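Local coordinates for lectin (Pleurotus ostreatus, PDB 6T0Q), which probably recognises galactose- and N-acetylgalactosamine-bearing glycans through calcium-dependent sites in two tandem beta-sandwich modules, at residues A[222-227]-A[294-299]; A[230-235]-A[266-271]; A[63-68]-A[135-140]; A[217-222]-A[328-333]. One frame throughout, in Å; residues are numbered along the deposited sequence.

Contact 1. Residues A[222-227]-A[294-299]; sequences VNQCTK and ITYSDG
Ile294 and Val222 meet tip to tip within a beta-sandwich, where strand 287-296 of one sheet faces the end of strand 214-222 in the other; Ile294 CD1 stands 3.9 Å from Val222 CG2. Two residues on, Tyr296 dominates the contact. With CG anti to its carbonyl carbon (chi1 -69°), the ring extends toward the loop that follows strand 214-222, on which Cys225 forms a disulfide with Cys225 of the second subunit. Lys227 lies across one ring face: CB approaches CD1 of Tyr296, and the bend at chi3 folds the chain back so that CE sits 3.9 Å from the ring centroid, 20° off the normal, a CH-pi contact. Lys227 NZ follows at 4.0 Å from the same centroid, 28° off the normal, adding a cation-pi interaction. On the opposite face is Ile294 CG2. The Tyr296 hydroxyl packs 3.3 Å from Gln224 CG and is hydrogen-bonded to Glu302. One water joins the segments in the Tyr296 ring plane: it donates to Tyr296 OH at 2.9 Å and accepts from Gln224 N at 3.1 Å. A type I turn then runs from Tyr296 to Gly299, setting Asp298 beside the lysine; Asp298 OD2 to Lys227 NZ measures 4.5 Å, too long for a salt bridge, and Ser300 OG bonds to both side chains.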
loop_
_atom_site.group_PDB
_atom_site.type_symbol
_atom_site.label_atom_id
_atom_site.label_comp_id
_atom_site.label_asym_id
_atom_site.label_seq_id
_atom_site.Cartn_x
_atom_site.Cartn_y
_atom_site.Cartn_z
ATOM N N VAL A 222 -0.683 -6.772 4.669
ATOM C CA VAL A 222 -0.036 -7.174 3.427
ATOM C C VAL A 222 -0.299 -6.075 2.406
ATOM O O VAL A 222 -1.451 -5.680 2.195
ATOM C CB VAL A 222 -0.542 -8.544 2.930
ATOM C CG1 VAL A 222 0.168 -8.938 1.634
ATOM C CG2 VAL A 222 -0.306 -9.614 4.015
ATOM N N ASN A 223 0.768 -5.571 1.785
ATOM C CA ASN A 223 0.608 -4.432 0.873
ATOM C C ASN A 223 1.645 -4.590 -0.242
ATOM O O ASN A 223 2.734 -4.022 -0.203
ATOM C CB ASN A 223 0.752 -3.104 1.622
ATOM C CG ASN A 223 0.768 -1.886 0.704
ATOM O OD1 ASN A 223 1.479 -0.916 0.977
ATOM N ND2 ASN A 223 -0.019 -1.919 -0.370
ATOM N N GLN A 224 1.299 -5.401 -1.246
ATOM C CA GLN A 224 2.120 -5.528 -2.455
ATOM C C GLN A 224 1.575 -4.530 -3.473
ATOM O O GLN A 224 0.696 -4.849 -4.273
ATOM C CB GLN A 224 2.090 -6.958 -2.992
ATOM C CG GLN A 224 2.466 -8.035 -1.976
ATOM C CD GLN A 224 3.952 -8.063 -1.647
ATOM O OE1 GLN A 224 4.766 -7.460 -2.342
ATOM N NE2 GLN A 224 4.310 -8.779 -0.581
ATOM N N CYS A 225 2.098 -3.297 -3.446
ATOM C CA CYS A 225 1.497 -2.232 -4.248
ATOM C C CYS A 225 1.668 -2.424 -5.753
ATOM O O CYS A 225 1.052 -1.681 -6.516
ATOM C CB CYS A 225 2.047 -0.856 -3.836
ATOM S SG CYS A 225 3.852 -0.686 -3.788
ATOM N N THR A 226 2.451 -3.401 -6.209
ATOM C CA THR A 226 2.590 -3.652 -7.640
ATOM C C THR A 226 1.818 -4.883 -8.119
ATOM O O THR A 226 1.971 -5.282 -9.278
ATOM C CB THR A 226 4.061 -3.814 -8.007
ATOM O OG1 THR A 226 4.540 -5.050 -7.463
ATOM C CG2 THR A 226 4.880 -2.656 -7.439
ATOM N N LYS A 227 1.021 -5.508 -7.263
ATOM C CA LYS A 227 0.216 -6.669 -7.634
ATOM C C LYS A 227 -1.253 -6.371 -7.358
ATOM O O LYS A 227 -1.602 -5.312 -6.836
ATOM C CB LYS A 227 0.672 -7.922 -6.866
ATOM C CG LYS A 227 2.147 -8.269 -7.065
ATOM C CD LYS A 227 2.591 -9.440 -6.186
ATOM C CE LYS A 227 2.216 -10.775 -6.798
ATOM N NZ LYS A 227 2.772 -11.905 -5.987
ATOM N N ILE A 294 -3.091 -15.650 0.323
ATOM C CA ILE A 294 -3.666 -14.612 -0.519
ATOM C C ILE A 294 -3.371 -14.966 -1.970
ATOM O O ILE A 294 -2.233 -15.314 -2.303
ATOM C CB ILE A 294 -3.084 -13.236 -0.153
ATOM C CG1 ILE A 294 -3.529 -12.842 1.257
ATOM C CG2 ILE A 294 -3.491 -12.197 -1.158
ATOM C CD1 ILE A 294 -2.687 -11.732 1.852
ATOM N N THR A 295 -4.384 -14.887 -2.829
ATOM C CA THR A 295 -4.189 -15.125 -4.255
ATOM C C THR A 295 -4.067 -13.802 -5.000
ATOM O O THR A 295 -4.711 -12.808 -4.652
ATOM C CB THR A 295 -5.343 -15.943 -4.851
ATOM O OG1 THR A 295 -6.579 -15.279 -4.593
ATOM C CG2 THR A 295 -5.408 -17.349 -4.228
ATOM N N TYR A 296 -3.241 -13.807 -6.043
ATOM C CA TYR A 296 -3.023 -12.641 -6.887
ATOM C C TYR A 296 -3.498 -12.905 -8.312
ATOM O O TYR A 296 -3.545 -14.051 -8.771
ATOM C CB TYR A 296 -1.546 -12.243 -6.893
ATOM C CG TYR A 296 -1.121 -11.698 -5.551
ATOM C CD1 TYR A 296 -1.420 -10.387 -5.194
ATOM C CD2 TYR A 296 -0.452 -12.499 -4.632
ATOM C CE1 TYR A 296 -1.053 -9.877 -3.963
ATOM C CE2 TYR A 296 -0.073 -12.000 -3.382
ATOM C CZ TYR A 296 -0.383 -10.688 -3.056
ATOM O OH TYR A 296 -0.017 -10.170 -1.834
ATOM N N SER A 297 -3.832 -11.813 -9.020
ATOM C CA SER A 297 -4.427 -11.928 -10.349
ATOM C C SER A 297 -3.470 -12.517 -11.376
ATOM O O SER A 297 -3.930 -12.986 -12.422
ATOM C CB SER A 297 -4.906 -10.559 -10.845
ATOM O OG SER A 297 -3.794 -9.703 -11.029
ATOM N N ASP A 298 -2.161 -12.498 -11.126
ATOM C CA ASP A 298 -1.215 -13.119 -12.047
ATOM C C ASP A 298 -1.035 -14.612 -11.785
ATOM O O ASP A 298 -0.114 -15.221 -12.336
ATOM C CB ASP A 298 0.146 -12.409 -11.984
ATOM C CG ASP A 298 0.814 -12.532 -10.609
ATOM O OD1 ASP A 298 0.226 -13.160 -9.696
ATOM O OD2 ASP A 298 1.930 -11.993 -10.437
ATOM N N GLY A 299 -1.882 -15.213 -10.951
ATOM C CA GLY A 299 -1.766 -16.621 -10.636
ATOM C C GLY A 299 -0.852 -16.950 -9.475
ATOM O O GLY A 299 -0.855 -18.101 -9.017
HETATM O O HOH W 1 -1.045 -7.448 -1.490
#

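Contact 2. Residues A[230-235]-A[266-271]; sequences VCATVL and PNLHPT
Leu268 lies against the backbone of Val230, Cys231 and Ala232, and its side chain is the main apolar element of the contact. Its CB begins 3.5 Å from Val230 O, close to where the two backbones are joined. The next atom, CG, is anti to the carbonyl carbon (chi1 -67°) and remains near that same oxygen at 3.7 Å while approaching the amide of Ala232. At the tip both methyls reach the strand. Leu268 CD1 presses on the peptide group of Cys231, 3.4 Å from its C atom, and also touches the methyl of Ala232, which CD2 meets as well, with CD2 to CB at 4.1 Å. Ile294 of the neighbouring strand also packs on this leucine.

The polar contacts converge on Val230 O. Leu268 N donates to it at 3.4 Å with an N-H...O angle of 144°, a weak bond. A water supplements it, donating to Val230 O and to Pro266 O at 2.7 Å each, and so ties together two carbonyls that cannot bond directly. Beside them Cys231 SG passes 3.9 Å from Pro266 CA on its way to the disulfide with Cys69, which fastens this strand to the first half of the chain. Farther along, His269 packs on Leu324 of the second subunit. The segment 266-271 leaves strand 261-265, which pairs with strand 229-239, and leads to strand 273-281 in the other sheet: a sheet-to-sheet crossing loop of a beta-sandwich, packed here over the start of an inner strand.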
loop_
_atom_site.group_PDB
_atom_site.type_symbol
_atom_site.label_atom_id
_atom_site.label_comp_id
_atom_site.label_asym_id
_atom_site.label_seq_id
_atom_site.Cartn_x
_atom_site.Cartn_y
_atom_site.Cartn_z
ATOM N N VAL A 230 -6.689 -10.795 -4.657
ATOM C CA VAL A 230 -8.029 -11.211 -5.063
ATOM C C VAL A 230 -8.805 -11.812 -3.894
ATOM O O VAL A 230 -9.780 -11.216 -3.421
ATOM C CB VAL A 230 -7.948 -12.196 -6.243
ATOM C CG1 VAL A 230 -9.339 -12.691 -6.616
ATOM C CG2 VAL A 230 -7.279 -11.517 -7.453
ATOM N N CYS A 231 -8.380 -12.994 -3.414
ATOM C CA CYS A 231 -9.073 -13.727 -2.358
ATOM C C CYS A 231 -8.064 -14.102 -1.282
ATOM O O CYS A 231 -6.875 -14.270 -1.568
ATOM C CB CYS A 231 -9.763 -15.048 -2.888
ATOM S SG CYS A 231 -11.209 -14.804 -4.041
ATOM N N ALA A 232 -8.541 -14.236 -0.040
ATOM C CA ALA A 232 -7.736 -14.826 1.020
ATOM C C ALA A 232 -8.506 -15.961 1.672
ATOM O O ALA A 232 -9.738 -15.927 1.774
ATOM C CB ALA A 232 -7.329 -13.815 2.093
ATOM N N THR A 233 -7.762 -16.978 2.082
ATOM C CA THR A 233 -8.270 -18.048 2.925
ATOM C C THR A 233 -7.529 -17.972 4.248
ATOM O O THR A 233 -6.301 -17.853 4.260
ATOM C CB THR A 233 -8.063 -19.406 2.265
ATOM O OG1 THR A 233 -8.645 -19.372 0.953
ATOM C CG2 THR A 233 -8.736 -20.518 3.096
ATOM N N VAL A 234 -8.268 -18.014 5.355
ATOM C CA VAL A 234 -7.693 -17.845 6.688
ATOM C C VAL A 234 -8.034 -19.064 7.527
ATOM O O VAL A 234 -9.196 -19.477 7.585
ATOM C CB VAL A 234 -8.205 -16.566 7.378
ATOM C CG1 VAL A 234 -7.593 -16.435 8.788
ATOM C CG2 VAL A 234 -7.903 -15.349 6.532
ATOM N N LEU A 235 -7.025 -19.631 8.179
ATOM C CA LEU A 235 -7.202 -20.690 9.159
ATOM C C LEU A 235 -6.723 -20.163 10.506
ATOM O O LEU A 235 -5.607 -19.649 10.590
ATOM C CB LEU A 235 -6.401 -21.927 8.749
ATOM C CG LEU A 235 -6.440 -23.088 9.732
ATOM C CD1 LEU A 235 -7.852 -23.627 9.809
ATOM C CD2 LEU A 235 -5.449 -24.166 9.292
ATOM N N PRO A 266 -13.551 -13.147 -0.049
ATOM C CA PRO A 266 -13.603 -13.083 -1.516
ATOM C C PRO A 266 -13.478 -11.678 -2.078
ATOM O O PRO A 266 -13.514 -11.518 -3.303
ATOM C CB PRO A 266 -15.000 -13.651 -1.814
ATOM C CG PRO A 266 -15.828 -13.127 -0.663
ATOM C CD PRO A 266 -14.895 -13.111 0.555
ATOM N N ASN A 267 -13.327 -10.667 -1.227
ATOM C CA ASN A 267 -13.443 -9.272 -1.638
ATOM C C ASN A 267 -12.299 -8.444 -1.068
ATOM O O ASN A 267 -12.504 -7.355 -0.534
ATOM C CB ASN A 267 -14.786 -8.703 -1.191
ATOM C CG ASN A 267 -14.945 -8.715 0.322
ATOM O OD1 ASN A 267 -14.343 -9.538 1.015
ATOM N ND2 ASN A 267 -15.748 -7.794 0.843
ATOM N N LEU A 268 -11.071 -8.957 -1.173
ATOM C CA LEU A 268 -9.903 -8.204 -0.726
ATOM C C LEU A 268 -9.794 -6.869 -1.460
ATOM O O LEU A 268 -10.245 -6.722 -2.598
ATOM C CB LEU A 268 -8.626 -9.004 -0.969
ATOM C CG LEU A 268 -8.389 -10.279 -0.168
ATOM C CD1 LEU A 268 -7.076 -10.902 -0.617
ATOM C CD2 LEU A 268 -8.346 -9.931 1.313
ATOM N N HIS A 269 -9.200 -5.886 -0.790
ATOM C CA HIS A 269 -8.718 -4.708 -1.489
ATOM C C HIS A 269 -7.585 -5.133 -2.422
ATOM O O HIS A 269 -6.831 -6.054 -2.103
ATOM C CB HIS A 269 -8.220 -3.659 -0.492
ATOM C CG HIS A 269 -7.832 -2.355 -1.119
ATOM N ND1 HIS A 269 -6.554 -2.096 -1.570
ATOM C CD2 HIS A 269 -8.555 -1.235 -1.371
ATOM C CE1 HIS A 269 -6.505 -0.872 -2.072
ATOM N NE2 HIS A 269 -7.707 -0.329 -1.966
ATOM N N PRO A 270 -7.461 -4.504 -3.595
ATOM C CA PRO A 270 -6.468 -4.987 -4.569
ATOM C C PRO A 270 -5.018 -4.831 -4.130
ATOM O O PRO A 270 -4.167 -5.581 -4.626
ATOM C CB PRO A 270 -6.768 -4.151 -5.828
ATOM C CG PRO A 270 -7.599 -3.018 -5.363
ATOM C CD PRO A 270 -8.373 -3.511 -4.187
ATOM N N THR A 271 -4.689 -3.889 -3.237
ATOM C CA THR A 271 -3.285 -3.661 -2.898
ATOM C C THR A 271 -2.961 -3.621 -1.407
ATOM O O THR A 271 -1.792 -3.818 -1.060
ATOM C CB THR A 271 -2.778 -2.355 -3.532
ATOM O OG1 THR A 271 -3.581 -1.251 -3.088
ATOM C CG2 THR A 271 -2.814 -2.449 -5.054
HETATM O O HOH W 2 -11.792 -10.160 -4.882
#

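Contact 3. Residues A[63-68]-A[135-140]; sequences CGKCSV and FSDGTS
Lys65 lies over one face of the Phe135 ring, and aromatic contacts form the first group. Lys65 has CG between its backbone N and carbonyl carbon (chi1 49°), which carries CD over the ring, 3.3 Å above its plane on the CG side and 3.7 Å from the centroid, a CH-pi contact. Beyond it NZ is 4.2 Å from the same centroid but 33° off the normal, an off-centre cation-pi pair.

Among the hydrogen bonds, Lys65 NZ donates to Thr139 OG1 at 2.9 Å, the bend at chi3 taking the end of the lysine side chain past the ring. Thr139 is itself positioned by an Asx turn: Asp137 OD1 receives Thr139 N from above the carboxylate plane and Thr139 OG1 through its syn lone pair, the latter at 2.7 Å. Asp137 OD2 remains 4.6 Å from Lys65 NZ, so charge attraction is probably only supplementary. Between backbones, Ser136 N gives a 2.7 Å bond to Cys66 O; the Ser136 side chain accepts a weak one from Cys66 N through OG.

Apolar packing is lighter, with Val68 CG2 4.1 Å from Ser136 CB. Ser67 and Phe135 form an antiparallel non-hydrogen-bonded pair whose side chains diverge, marking where strands 67-76 and 126-135 meet. The turn from Phe135 to Gly138 leads to strand 140-144; the Cys66-Cys16 disulfide ties in the N-terminal segment, and Val68 reaches Val230 and Cys231 on strand 229-239.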
loop_
_atom_site.group_PDB
_atom_site.type_symbol
_atom_site.label_atom_id
_atom_site.label_comp_id
_atom_site.label_asym_id
_atom_site.label_seq_id
_atom_site.Cartn_x
_atom_site.Cartn_y
_atom_site.Cartn_z
ATOM N N CYS A 63 -23.655 -17.521 -17.355
ATOM C CA CYS A 63 -24.054 -16.175 -17.741
ATOM C C CYS A 63 -24.630 -15.431 -16.545
ATOM O O CYS A 63 -25.304 -16.015 -15.692
ATOM C CB CYS A 63 -25.070 -16.227 -18.883
ATOM S SG CYS A 63 -24.370 -16.776 -20.462
ATOM N N GLY A 64 -24.329 -14.137 -16.466
ATOM C CA GLY A 64 -24.840 -13.288 -15.415
ATOM C C GLY A 64 -23.906 -13.060 -14.242
ATOM O O GLY A 64 -24.234 -12.250 -13.367
ATOM N N LYS A 65 -22.762 -13.740 -14.188
ATOM C CA LYS A 65 -21.846 -13.556 -13.068
ATOM C C LYS A 65 -20.413 -13.775 -13.527
ATOM O O LYS A 65 -20.153 -14.347 -14.591
ATOM C CB LYS A 65 -22.171 -14.501 -11.908
ATOM C CG LYS A 65 -22.348 -15.941 -12.329
ATOM C CD LYS A 65 -22.481 -16.828 -11.119
ATOM C CE LYS A 65 -23.783 -17.582 -11.092
ATOM N NZ LYS A 65 -23.657 -18.754 -10.185
ATOM N N CYS A 66 -19.485 -13.316 -12.692
ATOM C CA CYS A 66 -18.058 -13.395 -12.957
ATOM C C CYS A 66 -17.411 -14.343 -11.961
ATOM O O CYS A 66 -17.713 -14.297 -10.765
ATOM C CB CYS A 66 -17.385 -12.022 -12.832
ATOM S SG CYS A 66 -17.814 -10.809 -14.111
ATOM N N SER A 67 -16.507 -15.179 -12.448
ATOM C CA SER A 67 -15.707 -15.992 -11.551
ATOM C C SER A 67 -14.617 -15.128 -10.929
ATOM O O SER A 67 -14.093 -14.203 -11.564
ATOM C CB SER A 67 -15.100 -17.176 -12.295
ATOM O OG SER A 67 -14.562 -16.771 -13.534
ATOM N N VAL A 68 -14.300 -15.414 -9.674
ATOM C CA VAL A 68 -13.350 -14.629 -8.895
ATOM C C VAL A 68 -12.114 -15.451 -8.533
ATOM O O VAL A 68 -10.984 -15.042 -8.797
ATOM C CB VAL A 68 -14.024 -14.057 -7.629
ATOM C CG1 VAL A 68 -12.998 -13.314 -6.761
ATOM C CG2 VAL A 68 -15.187 -13.148 -8.012
ATOM N N PHE A 135 -17.974 -17.116 -7.302
ATOM C CA PHE A 135 -18.412 -16.080 -8.227
ATOM C C PHE A 135 -18.595 -14.742 -7.508
ATOM O O PHE A 135 -18.655 -14.667 -6.279
ATOM C CB PHE A 135 -19.714 -16.504 -8.913
ATOM C CG PHE A 135 -19.584 -17.766 -9.725
ATOM C CD1 PHE A 135 -18.935 -17.752 -10.953
ATOM C CD2 PHE A 135 -20.111 -18.963 -9.265
ATOM C CE1 PHE A 135 -18.809 -18.904 -11.704
ATOM C CE2 PHE A 135 -19.993 -20.127 -10.019
ATOM C CZ PHE A 135 -19.340 -20.097 -11.231
ATOM N N SER A 136 -18.692 -13.673 -8.305
ATOM C CA SER A 136 -18.748 -12.318 -7.758
ATOM C C SER A 136 -19.980 -12.070 -6.891
ATOM O O SER A 136 -19.950 -11.171 -6.045
ATOM C CB SER A 136 -18.709 -11.298 -8.899
ATOM O OG SER A 136 -19.687 -11.607 -9.875
ATOM N N ASP A 137 -21.045 -12.853 -7.052
ATOM C CA ASP A 137 -22.271 -12.640 -6.291
ATOM C C ASP A 137 -22.346 -13.493 -5.032
ATOM O O ASP A 137 -23.393 -13.525 -4.382
ATOM C CB ASP A 137 -23.506 -12.895 -7.171
ATOM C CG ASP A 137 -23.612 -14.344 -7.650
ATOM O OD1 ASP A 137 -22.707 -15.158 -7.356
ATOM O OD2 ASP A 137 -24.606 -14.668 -8.329
ATOM N N GLY A 138 -21.267 -14.173 -4.659
ATOM C CA GLY A 138 -21.301 -14.989 -3.467
ATOM C C GLY A 138 -21.733 -16.424 -3.680
ATOM O O GLY A 138 -21.694 -17.209 -2.727
ATOM N N THR A 139 -22.138 -16.799 -4.887
ATOM C CA THR A 139 -22.423 -18.202 -5.154
ATOM C C THR A 139 -21.134 -18.937 -5.538
ATOM O O THR A 139 -20.073 -18.337 -5.717
ATOM C CB THR A 139 -23.471 -18.342 -6.256
ATOM O OG1 THR A 139 -22.947 -17.838 -7.491
ATOM C CG2 THR A 139 -24.755 -17.568 -5.894
ATOM N N SER A 140 -21.235 -20.258 -5.664
ATOM C CA SER A 140 -20.091 -21.078 -6.040
ATOM C C SER A 140 -20.583 -22.300 -6.805
ATOM O O SER A 140 -21.761 -22.660 -6.736
ATOM C CB SER A 140 -19.289 -21.495 -4.808
ATOM O OG SER A 140 -20.117 -22.216 -3.921
#

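Contact 4. Residues A[217-222]-A[328-333]; sequences AFRKTV and FGWESA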
loop_
_atom_site.group_PDB
_atom_site.type_symbol
_atom_site.label_atom_id
_atom_site.label_comp_id
_atom_site.label_asym_id
_atom_site.label_seq_id
_atom_site.Cartn_x
_atom_site.Cartn_y
_atom_site.Cartn_z
ATOM N N ALA A 217 -4.612 -7.556 21.293
ATOM C CA ALA A 217 -4.836 -7.351 19.868
ATOM C C ALA A 217 -3.569 -7.630 19.071
ATOM O O ALA A 217 -2.449 -7.464 19.569
ATOM C CB ALA A 217 -5.326 -5.929 19.572
ATOM N N PHE A 218 -3.770 -8.059 17.820
ATOM C CA PHE A 218 -2.703 -8.441 16.902
ATOM C C PHE A 218 -3.053 -7.942 15.508
ATOM O O PHE A 218 -4.216 -7.998 15.103
ATOM C CB PHE A 218 -2.513 -9.967 16.877
ATOM C CG PHE A 218 -2.266 -10.559 18.240
ATOM C CD1 PHE A 218 -3.326 -10.924 19.054
ATOM C CD2 PHE A 218 -0.973 -10.719 18.715
ATOM C CE1 PHE A 218 -3.106 -11.455 20.318
ATOM C CE2 PHE A 218 -0.739 -11.240 19.980
ATOM C CZ PHE A 218 -1.809 -11.616 20.782
ATOM N N ARG A 219 -2.045 -7.459 14.775
ATOM C CA ARG A 219 -2.256 -6.869 13.459
ATOM C C ARG A 219 -1.187 -7.331 12.483
ATOM O O ARG A 219 -0.007 -7.421 12.836
ATOM C CB ARG A 219 -2.233 -5.332 13.511
ATOM C CG ARG A 219 -3.438 -4.695 14.173
ATOM C CD ARG A 219 -3.224 -3.187 14.344
ATOM N NE ARG A 219 -2.979 -2.510 13.068
ATOM C CZ ARG A 219 -3.934 -2.033 12.275
ATOM N NH1 ARG A 219 -5.216 -2.158 12.616
ATOM N NH2 ARG A 219 -3.605 -1.427 11.140
ATOM N N LYS A 220 -1.603 -7.591 11.248
ATOM C CA LYS A 220 -0.685 -7.889 10.156
ATOM C C LYS A 220 -1.232 -7.271 8.877
ATOM O O LYS A 220 -2.398 -7.483 8.532
ATOM C CB LYS A 220 -0.490 -9.399 9.980
ATOM C CG LYS A 220 0.381 -9.794 8.784
ATOM C CD LYS A 220 1.863 -9.502 9.028
ATOM C CE LYS A 220 2.687 -9.946 7.823
ATOM N NZ LYS A 220 4.120 -9.629 7.992
ATOM N N THR A 221 -0.394 -6.507 8.182
ATOM C CA THR A 221 -0.767 -5.878 6.923
ATOM C C THR A 221 0.005 -6.510 5.774
ATOM O O THR A 221 1.206 -6.759 5.885
ATOM C CB THR A 221 -0.486 -4.373 6.965
ATOM O OG1 THR A 221 -1.302 -3.781 7.976
ATOM C CG2 THR A 221 -0.796 -3.714 5.614
ATOM N N VAL A 222 -0.683 -6.772 4.669
ATOM C CA VAL A 222 -0.036 -7.174 3.427
ATOM C C VAL A 222 -0.299 -6.075 2.406
ATOM O O VAL A 222 -1.451 -5.680 2.195
ATOM C CB VAL A 222 -0.542 -8.544 2.930
ATOM C CG1 VAL A 222 0.168 -8.938 1.634
ATOM C CG2 VAL A 222 -0.306 -9.614 4.015
ATOM N N PHE A 328 2.111 3.151 16.545
ATOM C CA PHE A 328 3.053 3.516 17.594
ATOM C C PHE A 328 2.635 2.867 18.910
ATOM O O PHE A 328 1.452 2.839 19.263
ATOM C CB PHE A 328 3.123 5.039 17.752
ATOM C CG PHE A 328 4.155 5.496 18.748
ATOM C CD1 PHE A 328 3.845 5.596 20.098
ATOM C CD2 PHE A 328 5.443 5.809 18.337
ATOM C CE1 PHE A 328 4.799 6.009 21.019
ATOM C CE2 PHE A 328 6.405 6.220 19.252
ATOM C CZ PHE A 328 6.080 6.321 20.594
ATOM N N GLY A 329 3.614 2.341 19.641
ATOM C CA GLY A 329 3.333 1.679 20.896
ATOM C C GLY A 329 2.923 0.223 20.789
ATOM O O GLY A 329 2.816 -0.446 21.823
ATOM N N TRP A 330 2.671 -0.290 19.586
ATOM C CA TRP A 330 2.485 -1.725 19.408
ATOM C C TRP A 330 3.845 -2.414 19.358
ATOM O O TRP A 330 4.791 -1.901 18.757
ATOM C CB TRP A 330 1.705 -2.019 18.121
ATOM C CG TRP A 330 0.262 -1.563 18.116
ATOM C CD1 TRP A 330 -0.201 -0.273 18.241
ATOM C CD2 TRP A 330 -0.902 -2.389 17.937
ATOM N NE1 TRP A 330 -1.578 -0.258 18.172
ATOM C CE2 TRP A 330 -2.031 -1.539 17.980
ATOM C CE3 TRP A 330 -1.097 -3.766 17.752
ATOM C CZ2 TRP A 330 -3.333 -2.019 17.849
ATOM C CZ3 TRP A 330 -2.393 -4.242 17.624
ATOM C CH2 TRP A 330 -3.496 -3.368 17.672
ATOM N N GLU A 331 3.942 -3.580 19.986
ATOM C CA GLU A 331 5.180 -4.343 20.016
ATOM C C GLU A 331 5.155 -5.458 18.975
ATOM O O GLU A 331 4.101 -5.843 18.464
ATOM C CB GLU A 331 5.411 -4.945 21.411
ATOM C CG GLU A 331 4.296 -5.917 21.846
ATOM C CD GLU A 331 4.546 -6.586 23.195
ATOM O OE1 GLU A 331 5.715 -6.651 23.633
ATOM O OE2 GLU A 331 3.568 -7.054 23.819
ATOM N N SER A 332 6.339 -5.980 18.666
ATOM C CA SER A 332 6.430 -7.238 17.940
ATOM C C SER A 332 5.762 -8.346 18.745
ATOM O O SER A 332 6.007 -8.483 19.946
ATOM C CB SER A 332 7.895 -7.594 17.684
ATOM O OG SER A 332 8.465 -6.706 16.752
ATOM N N ALA A 333 4.913 -9.133 18.087
ATOM C CA ALA A 333 4.314 -10.281 18.758
ATOM C C ALA A 333 5.401 -11.249 19.213
ATOM O O ALA A 333 6.445 -11.392 18.570
ATOM C CB ALA A 333 3.330 -11.000 17.823
#
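Arg219 sets its aliphatic stem on the six-membered ring of Trp330, within a beta-sandwich sheet in which strand 311-313 separates strands 214-222 and 331-338. In the first shell, Arg219 CD is 3.3 Å from Trp330 CH2 and 3.6 Å from the ring centroid, 23° off the normal, so the methylene makes a CH-pi contact over the face. Ala217, two residues earlier, adds CB at 3.7 Å from Trp330 CH2, while Phe218 N lies near the ring plane at the indole edge. The side chain of Phe218 leaves by the other side of its strand; its ring edge faces Ala333 CB, 4.4 Å from CD2.

The next shell fixes the arginine. A bend at chi3 (58°) lifts the guanidinium off the indole, the two planes 69° apart, and leaves CZ 5.8 Å from the centroid, at most a weak cation-pi attraction. The guanidinium of Arg219 is engaged elsewhere: NE forms a salt bridge with Glu327, NH1 bonds to the carbonyls of Phe320 and Pro322, and NH2 to that of Pro323. Ile313 of the intervening strand packs on Trp330 as well. At the indole edge, in the ring plane, Phe328 O lies 3.7 Å from Trp330 CD1.

In the fold
Contacts 1, 2 and 4 all belong to the second sandwich. Contacts 1 and 4 share Val222, the end of strand 214-222, although their centres are 21 Å apart. Contacts 1 and 2, with centres 10 Å apart, meet directly: Asn223 ND2 reaches Thr271 O at 2.7 Å, and strands 287-296 and 229-239 run side by side, Val230 N lying 2.8 Å from Thr295 O. Both border the second subunit. Contact 3, in the first sandwich, touches contact 2 through Val68 CG1, 3.6 Å from Cys231 SG, joining the two modules. Contacts 1 to 3 lie away from the calcium sites; in contact 4 the Phe218 side chain is about 9 Å from that of calcium-binding Asn281.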